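Local coordinates for protein DynF (Micromonospora chersina, PDB 6UBL) that is of unknown function but belongs to the dynemicin (enediyne) biosynthetic pathway and holds a palmitic acid inside its beta barrel, at residues 13-21 with 63-71. Numbering follows the deposited sequence. Where two conformers were deposited one is given.
Sequences VQTEGVPNV and WVRVVRSPS. With PLM (palmitic acid), chain C.
Val67 meets Val13, Thr15 and Val18, which curve round it in the loop leading to strand 20-21. Its CG1 lies between the backbone N and the carbonyl carbon (chi1 62°) and meets Val13 CG1 at 3.9 Å, with Thr15 CG2 also against it. CG2 touches the same Val13 methyl, takes Val18 CG1 at 4.1 Å and presses on the backbone, 3.4 Å from Gln14 O. The Thr15 and Val18 side chains each cross Val67 at about a right angle. Val13 CG1 also runs on to the main chain beyond Val67, 3.6 Å from Ser69 N. A type II turn from Thr15 to Val18 lets both its end residues reach Val67. The backbones do not pair here; water 1 bridges them, donating to Gln14 O and Arg68 O.

Arg65 makes the polar end. Its NH2 donates an almost straight bond to a lone pair of Asn20 OD1 (2.9 Å, 175°), and the amide and guanidinium are nearly coplanar. Asn39 ND2 also bonds to this OD1. Water 2 accepts from Asn20 ND2 and Arg65 NH2. Glu87 and Asn39 hold the other guanidinium nitrogens, which should fix its rotation.

On the far face of the strand, Arg68 CD lies 3.4 Å from palmitic acid O2, while its guanidinium salt-bridges Asp38 and brings NH2 to 4.2 Å from Val21 CG2. The contact lays the N-terminal loop across the outside of strand 54-68, near the carboxyl end of the lipid. Strand 20-21 then pairs parallel with strand 37-50, while strand 54-68 lies antiparallel between strands 37-50 and 81-92.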
# COMPACT_ATOMS: atom_id res chain seq x y z
N VAL A 13 -4.22 18.17 -2.78
CA VAL A 13 -4.36 19.34 -1.93
C VAL A 13 -3.68 20.51 -2.63
O VAL A 13 -2.56 20.38 -3.13
CB VAL A 13 -3.73 19.11 -0.55
CG1 VAL A 13 -3.73 20.39 0.27
CG2 VAL A 13 -4.48 17.99 0.19
N GLN A 14 -4.35 21.66 -2.65
CA GLN A 14 -3.83 22.84 -3.32
C GLN A 14 -2.67 23.44 -2.54
O GLN A 14 -2.68 23.48 -1.31
CB GLN A 14 -4.93 23.88 -3.47
CG GLN A 14 -4.45 25.23 -3.96
CD GLN A 14 -5.57 26.04 -4.60
OE1 GLN A 14 -6.37 25.51 -5.37
NE2 GLN A 14 -5.63 27.33 -4.29
N THR A 15 -1.66 23.91 -3.27
CA THR A 15 -0.55 24.64 -2.67
C THR A 15 -0.58 26.11 -3.03
O THR A 15 -0.00 26.92 -2.31
CB THR A 15 0.81 24.09 -3.12
OG1 THR A 15 0.97 24.25 -4.52
CG2 THR A 15 0.94 22.61 -2.75
N GLU A 16 -1.18 26.48 -4.16
CA GLU A 16 -1.22 27.88 -4.55
C GLU A 16 -1.89 28.70 -3.47
O GLU A 16 -2.96 28.34 -2.97
CB GLU A 16 -1.99 28.04 -5.87
CG GLU A 16 -1.15 27.77 -7.09
CD GLU A 16 -0.10 28.83 -7.31
OE1 GLU A 16 -0.25 29.95 -6.76
OE2 GLU A 16 0.88 28.55 -8.03
N GLY A 17 -1.26 29.81 -3.10
CA GLY A 17 -1.78 30.69 -2.07
C GLY A 17 -1.62 30.19 -0.65
O GLY A 17 -2.13 30.83 0.27
N VAL A 18 -0.97 29.05 -0.45
CA VAL A 18 -0.79 28.46 0.87
C VAL A 18 0.60 28.83 1.38
O VAL A 18 1.60 28.51 0.71
CB VAL A 18 -0.97 26.94 0.83
CG1 VAL A 18 -0.83 26.35 2.22
CG2 VAL A 18 -2.33 26.59 0.22
N PRO A 19 0.72 29.50 2.53
CA PRO A 19 2.04 29.95 2.98
C PRO A 19 2.89 28.82 3.54
O PRO A 19 2.40 27.86 4.15
CB PRO A 19 1.72 30.96 4.08
CG PRO A 19 0.44 30.45 4.66
CD PRO A 19 -0.34 29.88 3.48
N ASN A 20 4.19 28.95 3.34
CA ASN A 20 5.14 28.09 4.01
C ASN A 20 5.23 28.44 5.48
O ASN A 20 5.10 29.60 5.89
CB ASN A 20 6.50 28.26 3.33
CG ASN A 20 6.62 27.42 2.09
OD1 ASN A 20 6.89 26.23 2.15
ND2 ASN A 20 6.34 28.03 0.94
N VAL A 21 5.47 27.41 6.29
CA VAL A 21 5.68 27.54 7.72
C VAL A 21 7.08 27.06 8.04
O VAL A 21 7.48 25.96 7.62
CB VAL A 21 4.63 26.74 8.51
CG1 VAL A 21 4.75 27.04 10.00
CG2 VAL A 21 3.22 27.05 8.01
N TRP A 63 14.64 16.24 5.38
CA TRP A 63 13.49 17.11 5.56
C TRP A 63 12.38 16.72 4.61
O TRP A 63 12.59 16.02 3.61
CB TRP A 63 13.88 18.58 5.37
CG TRP A 63 14.65 18.86 4.11
CD1 TRP A 63 16.01 18.97 3.99
CD2 TRP A 63 14.12 19.08 2.80
NE1 TRP A 63 16.35 19.25 2.69
CE2 TRP A 63 15.21 19.32 1.94
CE3 TRP A 63 12.82 19.10 2.27
CZ2 TRP A 63 15.05 19.57 0.58
CZ3 TRP A 63 12.66 19.35 0.92
CH2 TRP A 63 13.76 19.58 0.09
N VAL A 64 11.17 17.16 4.97
CA VAL A 64 9.99 17.01 4.13
C VAL A 64 9.26 18.34 4.12
O VAL A 64 9.35 19.14 5.05
CB VAL A 64 9.05 15.89 4.61
CG1 VAL A 64 9.70 14.53 4.47
CG2 VAL A 64 8.63 16.14 6.07
N ARG A 65 8.53 18.58 3.03
CA ARG A 65 7.61 19.70 2.89
C ARG A 65 6.23 19.11 2.63
O ARG A 65 6.04 18.36 1.66
CB ARG A 65 8.08 20.63 1.77
CG ARG A 65 9.46 21.24 2.07
CD ARG A 65 9.92 22.24 1.01
NE ARG A 65 8.96 23.32 0.91
CZ ARG A 65 8.29 23.62 -0.19
NH1 ARG A 65 8.50 22.95 -1.31
NH2 ARG A 65 7.40 24.60 -0.18
N VAL A 66 5.29 19.41 3.53
CA VAL A 66 3.97 18.78 3.52
C VAL A 66 2.93 19.89 3.51
O VAL A 66 2.87 20.70 4.45
CB VAL A 66 3.76 17.87 4.73
CG1 VAL A 66 2.34 17.30 4.75
CG2 VAL A 66 4.80 16.74 4.76
N VAL A 67 2.10 19.95 2.46
CA VAL A 67 1.00 20.90 2.42
C VAL A 67 -0.21 20.30 3.11
O VAL A 67 -0.52 19.10 2.96
CB VAL A 67 0.67 21.33 0.98
CG1 VAL A 67 0.21 20.16 0.14
CG2 VAL A 67 -0.41 22.42 1.01
N ARG A 68 -0.90 21.13 3.89
CA ARG A 68 -2.13 20.77 4.57
C ARG A 68 -3.31 21.50 3.94
O ARG A 68 -3.21 22.70 3.63
CB ARG A 68 -2.08 21.14 6.05
CG ARG A 68 -1.19 20.26 6.91
CD ARG A 68 -1.10 20.74 8.37
NE ARG A 68 -0.19 21.86 8.54
CZ ARG A 68 -0.53 23.14 8.53
NH1 ARG A 68 -1.80 23.51 8.37
NH2 ARG A 68 0.40 24.08 8.69
N SER A 69 -4.42 20.80 3.78
CA SER A 69 -5.67 21.43 3.41
C SER A 69 -6.14 22.26 4.59
O SER A 69 -5.66 22.10 5.71
CB SER A 69 -6.72 20.36 3.12
OG SER A 69 -7.12 19.68 4.31
N PRO A 70 -7.12 23.14 4.38
CA PRO A 70 -7.81 23.72 5.54
C PRO A 70 -8.45 22.59 6.33
O PRO A 70 -8.84 21.56 5.78
CB PRO A 70 -8.87 24.64 4.92
CG PRO A 70 -9.05 24.13 3.51
CD PRO A 70 -7.71 23.59 3.10
N SER A 71 -8.56 22.78 7.64
CA SER A 71 -9.22 21.77 8.46
C SER A 71 -10.71 21.78 8.16
O SER A 71 -11.30 22.82 7.90
CB SER A 71 -9.02 22.07 9.95
OG SER A 71 -9.74 21.13 10.72
C1 PLM C . 1.68 17.71 8.78
O1 PLM C . 2.58 18.40 8.12
O2 PLM C . 0.89 18.19 9.54
C2 PLM C . 1.75 16.24 8.51
C3 PLM C . 3.12 15.62 8.62
C4 PLM C . 2.99 14.14 8.36
C5 PLM C . 4.18 13.51 7.74
C6 PLM C . 3.94 12.05 7.43
C7 PLM C . 5.14 11.22 7.80
C8 PLM C . 6.42 11.79 7.26
C9 PLM C . 6.49 11.85 5.76
CA PLM C . 7.14 10.63 5.18
CB PLM C . 8.65 10.69 5.31
CC PLM C . 9.35 10.14 4.10
CD PLM C . 10.01 8.81 4.29
CE PLM C . 10.07 8.04 3.00
CF PLM C . 11.10 6.96 2.93
CG PLM C . 11.10 6.27 1.61
O HOH W 1 -4.27 23.87 1.31
O HOH W 2 6.07 26.76 -1.95